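Local coordinates for protein Cdhr2 (Mus musculus, PDB 5CYX) that probably mediates calcium-dependent adhesion between adjacent microvilli by binding CDHR5 through its extracellular domain, and so controls the packing of microvilli, at residues T112-N115 against E116-V120; I144-V147 against I148-A152; A246-D250 against K251-D255. All blocks are in the same frame, centred on the assembly; numbering follows the deposited sequence.

Contact 1: residues T112-N115 against E116-V120; sequences TSIN and ETLPV. With CA (calcium ion), chain E.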
loop_
_atom_site.group_PDB
_atom_site.type_symbol
_atom_site.label_atom_id
_atom_site.label_comp_id
_atom_site.label_asym_id
_atom_site.label_seq_id
_atom_site.Cartn_x
_atom_site.Cartn_y
_atom_site.Cartn_z
ATOM N N THR A 112 -2.733 -12.048 16.366
ATOM C CA THR A 112 -2.083 -10.829 16.761
ATOM C C THR A 112 -3.111 -9.897 17.411
ATOM O O THR A 112 -4.342 -10.097 17.269
ATOM C CB THR A 112 -1.441 -10.154 15.489
ATOM O OG1 THR A 112 -0.608 -9.084 15.878
ATOM C CG2 THR A 112 -2.507 -9.599 14.573
ATOM N N SER A 113 -2.613 -8.880 18.103
ATOM C CA SER A 113 -3.457 -7.844 18.673
ATOM C C SER A 113 -3.131 -6.480 18.064
ATOM O O SER A 113 -1.953 -6.158 17.873
ATOM C CB SER A 113 -3.252 -7.739 20.173
ATOM O OG SER A 113 -3.604 -8.952 20.742
ATOM N N ILE A 114 -4.158 -5.672 17.838
ATOM C CA ILE A 114 -3.940 -4.292 17.422
ATOM C C ILE A 114 -4.836 -3.326 18.168
ATOM O O ILE A 114 -5.973 -3.667 18.544
ATOM C CB ILE A 114 -4.128 -4.118 15.918
ATOM C CG1 ILE A 114 -5.575 -4.430 15.515
ATOM C CG2 ILE A 114 -3.129 -4.977 15.163
ATOM C CD1 ILE A 114 -5.787 -4.527 14.035
ATOM N N ASN A 115 -4.301 -2.133 18.399
ATOM C CA ASN A 115 -5.044 -1.051 18.998
ATOM C C ASN A 115 -6.117 -0.601 18.040
ATOM O O ASN A 115 -5.850 -0.492 16.837
ATOM C CB ASN A 115 -4.141 0.171 19.234
ATOM C CG ASN A 115 -3.233 0.017 20.428
ATOM O OD1 ASN A 115 -2.271 0.746 20.553
ATOM N ND2 ASN A 115 -3.488 -0.915 21.257
ATOM N N GLU A 116 -7.276 -0.242 18.573
ATOM C CA GLU A 116 -8.376 0.193 17.683
ATOM C C GLU A 116 -8.024 1.528 16.998
ATOM O O GLU A 116 -8.572 1.770 15.932
ATOM C CB GLU A 116 -9.713 0.293 18.395
ATOM C CG GLU A 116 -9.936 1.501 19.282
ATOM C CD GLU A 116 -11.230 1.463 20.107
ATOM O OE1 GLU A 116 -12.322 0.924 19.688
ATOM O OE2 GLU A 116 -11.165 2.071 21.209
ATOM N N THR A 117 -7.154 2.365 17.589
ATOM C CA THR A 117 -6.716 3.646 16.912
ATOM C C THR A 117 -5.646 3.456 15.837
ATOM O O THR A 117 -5.212 4.428 15.271
ATOM C CB THR A 117 -6.179 4.727 17.881
ATOM O OG1 THR A 117 -5.145 4.169 18.674
ATOM C CG2 THR A 117 -7.267 5.260 18.780
ATOM N N LEU A 118 -5.191 2.224 15.580
ATOM C CA LEU A 118 -4.251 1.961 14.492
ATOM C C LEU A 118 -4.626 2.763 13.212
ATOM O O LEU A 118 -5.763 2.647 12.704
ATOM C CB LEU A 118 -4.192 0.477 14.174
ATOM C CG LEU A 118 -3.079 0.029 13.240
ATOM C CD1 LEU A 118 -1.681 0.274 13.836
ATOM C CD2 LEU A 118 -3.288 -1.437 12.885
ATOM N N PRO A 119 -3.685 3.570 12.698
ATOM C CA PRO A 119 -4.075 4.362 11.519
ATOM C C PRO A 119 -4.248 3.556 10.219
ATOM O O PRO A 119 -3.608 2.517 9.993
ATOM C CB PRO A 119 -2.951 5.376 11.349
ATOM C CG PRO A 119 -2.121 5.306 12.595
ATOM C CD PRO A 119 -2.391 4.021 13.275
ATOM N N VAL A 120 -5.145 4.049 9.369
ATOM C CA VAL A 120 -5.339 3.458 8.097
ATOM C C VAL A 120 -4.036 3.599 7.288
ATOM O O VAL A 120 -3.471 4.652 7.254
ATOM C CB VAL A 120 -6.541 4.140 7.361
ATOM C CG1 VAL A 120 -6.633 3.620 5.963
ATOM C CG2 VAL A 120 -7.842 3.809 8.078
HETATM CA CA CA E . -12.663 2.818 22.750
HETATM O O HOH W 1 -14.209 2.022 21.132
#

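Contact 2: residues I144-V147 against I148-A152; sequences IEKV and IPSTA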
loop_
_atom_site.group_PDB
_atom_site.type_symbol
_atom_site.label_atom_id
_atom_site.label_comp_id
_atom_site.label_asym_id
_atom_site.label_seq_id
_atom_site.Cartn_x
_atom_site.Cartn_y
_atom_site.Cartn_z
ATOM N N ILE A 144 -7.037 -12.484 0.352
ATOM C CA ILE A 144 -7.924 -12.589 1.477
ATOM C C ILE A 144 -9.177 -13.280 0.981
ATOM O O ILE A 144 -9.899 -12.707 0.176
ATOM C CB ILE A 144 -8.281 -11.219 2.092
ATOM C CG1 ILE A 144 -7.036 -10.620 2.761
ATOM C CG2 ILE A 144 -9.402 -11.367 3.133
ATOM C CD1 ILE A 144 -7.207 -9.160 3.121
ATOM N N GLU A 145 -9.431 -14.486 1.454
ATOM C CA GLU A 145 -10.593 -15.270 1.015
ATOM C C GLU A 145 -11.872 -14.896 1.752
ATOM O O GLU A 145 -12.907 -14.708 1.123
ATOM C CB GLU A 145 -10.336 -16.779 1.148
ATOM C CG GLU A 145 -9.338 -17.332 0.135
ATOM C CD GLU A 145 -9.858 -17.282 -1.298
ATOM O OE1 GLU A 145 -10.752 -18.109 -1.651
ATOM O OE2 GLU A 145 -9.407 -16.383 -2.072
ATOM N N LYS A 146 -11.796 -14.812 3.071
ATOM C CA LYS A 146 -12.958 -14.515 3.895
ATOM C C LYS A 146 -12.576 -13.704 5.114
ATOM O O LYS A 146 -11.452 -13.831 5.625
ATOM C CB LYS A 146 -13.639 -15.837 4.344
ATOM C CG LYS A 146 -15.061 -15.625 4.853
ATOM C CD LYS A 146 -15.955 -16.873 4.827
ATOM C CE LYS A 146 -16.156 -17.446 3.414
ATOM N NZ LYS A 146 -16.716 -16.485 2.410
ATOM N N VAL A 147 -13.497 -12.876 5.575
ATOM C CA VAL A 147 -13.393 -12.182 6.849
ATOM C C VAL A 147 -14.618 -12.574 7.708
ATOM O O VAL A 147 -15.721 -12.596 7.217
ATOM C CB VAL A 147 -13.271 -10.673 6.616
ATOM C CG1 VAL A 147 -13.123 -9.874 7.898
ATOM C CG2 VAL A 147 -12.077 -10.399 5.734
ATOM N N ILE A 148 -14.391 -12.947 8.962
ATOM C CA ILE A 148 -15.454 -13.292 9.916
ATOM C C ILE A 148 -15.295 -12.369 11.123
ATOM O O ILE A 148 -14.189 -12.254 11.624
ATOM C CB ILE A 148 -15.317 -14.754 10.384
ATOM C CG1 ILE A 148 -15.559 -15.695 9.195
ATOM C CG2 ILE A 148 -16.310 -15.081 11.525
ATOM C CD1 ILE A 148 -15.471 -17.176 9.539
ATOM N N PRO A 149 -16.340 -11.691 11.598
ATOM C CA PRO A 149 -17.678 -11.633 10.987
ATOM C C PRO A 149 -17.701 -10.959 9.608
ATOM O O PRO A 149 -16.909 -10.020 9.387
ATOM C CB PRO A 149 -18.472 -10.772 11.984
ATOM C CG PRO A 149 -17.430 -9.890 12.593
ATOM C CD PRO A 149 -16.211 -10.753 12.727
ATOM N N SER A 150 -18.590 -11.451 8.726
ATOM C CA SER A 150 -18.809 -10.917 7.358
ATOM C C SER A 150 -19.898 -9.850 7.299
ATOM O O SER A 150 -21.081 -10.171 7.406
ATOM C CB SER A 150 -19.249 -12.010 6.366
ATOM O OG SER A 150 -18.369 -13.097 6.336
ATOM N N THR A 151 -19.480 -8.602 7.125
ATOM C CA THR A 151 -20.370 -7.465 6.865
ATOM C C THR A 151 -19.722 -6.653 5.728
ATOM O O THR A 151 -18.509 -6.804 5.466
ATOM C CB THR A 151 -20.533 -6.580 8.127
ATOM O OG1 THR A 151 -19.242 -6.101 8.568
ATOM C CG2 THR A 151 -21.182 -7.363 9.268
ATOM N N ALA A 152 -20.507 -5.814 5.044
ATOM C CA ALA A 152 -19.959 -4.883 4.039
ATOM C C ALA A 152 -18.693 -4.182 4.595
ATOM O O ALA A 152 -17.650 -4.046 3.909
ATOM C CB ALA A 152 -21.008 -3.851 3.638
#

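Contact 3: residues A246-D250 against K251-D255; sequences AVDSD and KGIND. With CA (calcium ion), chain F; CA (calcium ion), chain E.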
loop_
_atom_site.group_PDB
_atom_site.type_symbol
_atom_site.label_atom_id
_atom_site.label_comp_id
_atom_site.label_asym_id
_atom_site.label_seq_id
_atom_site.Cartn_x
_atom_site.Cartn_y
_atom_site.Cartn_z
ATOM N N ALA A 246 -23.349 6.740 35.930
ATOM C CA ALA A 246 -22.849 6.819 34.577
ATOM C C ALA A 246 -21.775 5.797 34.430
ATOM O O ALA A 246 -21.053 5.524 35.381
ATOM C CB ALA A 246 -22.299 8.190 34.308
ATOM N N VAL A 247 -21.662 5.204 33.252
ATOM C CA VAL A 247 -20.655 4.162 33.027
ATOM C C VAL A 247 -19.866 4.445 31.765
ATOM O O VAL A 247 -20.362 5.070 30.819
ATOM C CB VAL A 247 -21.274 2.743 32.949
ATOM C CG1 VAL A 247 -22.034 2.418 34.239
ATOM C CG2 VAL A 247 -22.206 2.605 31.766
ATOM N N ASP A 248 -18.644 3.937 31.758
ATOM C CA ASP A 248 -17.713 4.108 30.657
ATOM C C ASP A 248 -18.241 3.368 29.427
ATOM O O ASP A 248 -18.549 2.178 29.502
ATOM C CB ASP A 248 -16.359 3.569 31.096
ATOM C CG ASP A 248 -15.299 3.701 30.060
ATOM O OD1 ASP A 248 -15.542 4.366 29.036
ATOM O OD2 ASP A 248 -14.199 3.153 30.291
ATOM N N SER A 249 -18.356 4.082 28.295
ATOM C CA SER A 249 -18.811 3.468 27.050
ATOM C C SER A 249 -17.767 2.569 26.434
ATOM O O SER A 249 -18.086 1.740 25.593
ATOM C CB SER A 249 -19.264 4.549 26.044
ATOM O OG SER A 249 -20.272 5.309 26.626
ATOM N N ASP A 250 -16.496 2.703 26.864
ATOM C CA ASP A 250 -15.465 1.786 26.418
ATOM C C ASP A 250 -15.587 0.505 27.268
ATOM O O ASP A 250 -15.010 0.389 28.382
ATOM C CB ASP A 250 -14.055 2.410 26.508
ATOM C CG ASP A 250 -13.934 3.740 25.757
ATOM O OD1 ASP A 250 -13.847 3.719 24.552
ATOM O OD2 ASP A 250 -13.938 4.824 26.388
ATOM N N LYS A 251 -16.285 -0.477 26.714
ATOM C CA LYS A 251 -16.667 -1.701 27.438
ATOM C C LYS A 251 -15.497 -2.672 27.613
ATOM O O LYS A 251 -15.591 -3.565 28.397
ATOM C CB LYS A 251 -17.854 -2.435 26.794
ATOM C CG LYS A 251 -19.090 -1.579 26.558
ATOM C CD LYS A 251 -19.724 -1.087 27.846
ATOM C CE LYS A 251 -20.940 -0.232 27.536
ATOM N NZ LYS A 251 -21.353 0.579 28.710
ATOM N N GLY A 252 -14.429 -2.501 26.859
ATOM C CA GLY A 252 -13.199 -3.222 27.076
ATOM C C GLY A 252 -12.331 -2.651 28.184
ATOM O O GLY A 252 -11.308 -3.217 28.505
ATOM N N ILE A 253 -12.745 -1.518 28.730
ATOM C CA ILE A 253 -12.035 -0.774 29.721
ATOM C C ILE A 253 -12.834 -0.685 31.000
ATOM O O ILE A 253 -12.316 -1.050 32.036
ATOM C CB ILE A 253 -11.574 0.629 29.187
ATOM C CG1 ILE A 253 -10.511 0.441 28.094
ATOM C CG2 ILE A 253 -10.910 1.473 30.287
ATOM C CD1 ILE A 253 -10.274 1.653 27.177
ATOM N N ASN A 254 -14.077 -0.223 30.947
ATOM C CA ASN A 254 -14.902 0.052 32.153
ATOM C C ASN A 254 -14.102 0.738 33.274
ATOM O O ASN A 254 -13.942 0.196 34.370
ATOM C CB ASN A 254 -15.606 -1.194 32.735
ATOM C CG ASN A 254 -15.961 -2.216 31.698
ATOM O OD1 ASN A 254 -16.887 -2.014 30.893
ATOM N ND2 ASN A 254 -15.264 -3.360 31.739
ATOM N N ASP A 255 -13.612 1.927 32.938
ATOM C CA ASP A 255 -12.873 2.830 33.811
ATOM C C ASP A 255 -13.846 3.269 34.896
ATOM O O ASP A 255 -15.024 3.443 34.622
ATOM C CB ASP A 255 -12.431 4.072 32.990
ATOM C CG ASP A 255 -11.331 4.905 33.672
ATOM O OD1 ASP A 255 -10.896 4.591 34.790
ATOM O OD2 ASP A 255 -10.908 5.912 33.071
HETATM CA CA CA F . -14.094 6.095 28.167
HETATM CA CA CA E . -12.663 2.818 22.750
HETATM O O HOH W 2 -17.740 2.691 34.217
HETATM O O HOH W 3 -12.315 4.565 29.021
HETATM O O HOH W 1 -14.209 2.022 21.132
HETATM O O HOH W 4 -12.411 7.820 27.349
#

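Contact 1: residues T112-N115 against E116-V120
The turn that Leu118 closes onto Asn115 also carries a calcium ligand: Asn115 to Leu118 form a type I beta turn, and its second residue, Glu116, sends its carboxylate to a calcium ion. The backbone evidence is one hydrogen bond, Leu118 N to Asn115 O at 3.1 Å with an N-H...O angle of 161°; the donor stands well above the carbonyl plane, 57° out of it. Beneath the turn, Ile114 and Leu118 meet at about a right angle, Leu118 CD2 lying 4.1 Å from Ile114 CB and as far from Ile114 CD1. Leu118 reaches back because its CG is anti to the backbone N (chi1 -169°). Both side chains also touch Val124 of strand 123-126, so buried Ile114 and partly exposed Leu118 pack together against that strand of the second cadherin repeat. Beyond CG the chain of Glu116 is extended, and the two carboxylate oxygens divide the work. Glu116 OE2 binds calcium at 2.3 Å, together with Asp214, Glu215, Asp217 and Asp250, whereas Glu116 OE1 takes a hydrogen bond from a calcium-bound water at 2.6 Å and another from Tyr174 N. Thr117 OG1 is hydrogen-bonded to Glu215 OE1. With one oxygen on the metal and the other held by water and backbone, the carboxylate is fixed in rotation, and its negative charge is probably stabilised by the ion.

Contact 2: residues I144-V147 against I148-A152
Ser150 turns its hydroxyl back onto the strand it has just left, Ser150 OG donating to Val147 O at 2.8 Å. The C=O...O angle of 169° puts the hydroxyl oxygen nearly in line with the carbonyl bond. The serine torsion explains the reach: OG lies anti to its own carbonyl carbon and beside the backbone N (chi1 -54°), which swings it toward the carbonyl three residues earlier. A cis peptide bond before Pro149 bends the chain sharply between acceptor and donor, and Val147 O comes within 3.5 Å of Pro149 C. Val147 holds CG1 anti to the backbone N, bringing that methyl 4.1 Å from Pro149 O. Ile148 CG1 grazes the preceding peptide, 3.7 Å from Val147 O, and comes 4.4 Å from Lys146 CG. Lys146 CG is equally far from Ser150 OG, so the lysine stem skirts the turn loosely. Val147 is buried and also packs on Ser154. The turn ends strand 140-148, an outermost strand of its four-stranded sheet; strand 180-189 runs antiparallel beside it, and there Glu145 and Lys146 both face Glu184 in a classic beta bulge, and Ile148 pairs with Gln182.

Contact 3: residues A246-D250 against K251-D255
Asp248, Ser249 and Asp250 form the Asp-X-Asp calcium motif of a cadherin repeat, placed where strand 240-248 gives way to a loop in the third repeat. Metal bonds take up the carboxylates of both aspartates. Asp250 bridges two ions, with Asp250 OD1 2.3 Å from one calcium and Asp250 OD2 2.2 Å from the other; Asp248 OD1 joins Asp250 OD2 on the second ion, 2.4 Å from it. Leu218 and Glu304 also bind this second ion, while Glu116, Asp214, Glu215 and Asp217 complete the protein ligands of the first.

Backbone hydrogen bonds hold the Asp248 carboxylate and the Asp250 carbonyl. Within the motif, Asp250 N meets Asp248 OD1 from above the carboxylate plane, 68° out of it, in an Asx turn. Across the loop, Asp255 N donates to the anti lone pair of Asp248 OD2 at 3.0 Å, and the bond is nearly straight (169°). With CG anti to the backbone N (chi1 -179°), Asp248 thus spans from metal to loop, and a calcium-bound water also donates to its OD2. The carbonyl of Asp250 is gripped twice: Asn254 N approaches almost head-on at 2.8 Å, and Ile253 N from above the carbonyl plane. A further water links Asp248 N to Asp255 O.

Apolar and charged side chains pack around this frame. Ile253 CD1 rests 3.9 Å from Asp250 CB, and its CG2 methyl borders the Asp248 carboxylate. Lys251, bent at chi2, folds its aliphatic chain back along the carbonyls of Asp248 and Ser249. Its ammonium group ends in a weak hydrogen bond, Lys251 NZ to Asp248 O at 3.3 Å.

Contacts 1 and 3 face each other across the linker between the second and third cadherin repeats. Their centres are 19 Å apart and their nearest atoms about 5 Å, with no direct touch, yet one calcium ion and one of its waters belong to both: each contributes a carboxylate oxygen, so the metal spans the gap between repeats, consistent with the calcium-stiffened linkers of cadherins. Contact 2 lies in the same repeat as contact 1, with centres 18 Å apart, and reaches the same sheet at its opposite outermost strand. It binds no calcium itself, and its nearest atoms are about 16 Å from those of contact 3.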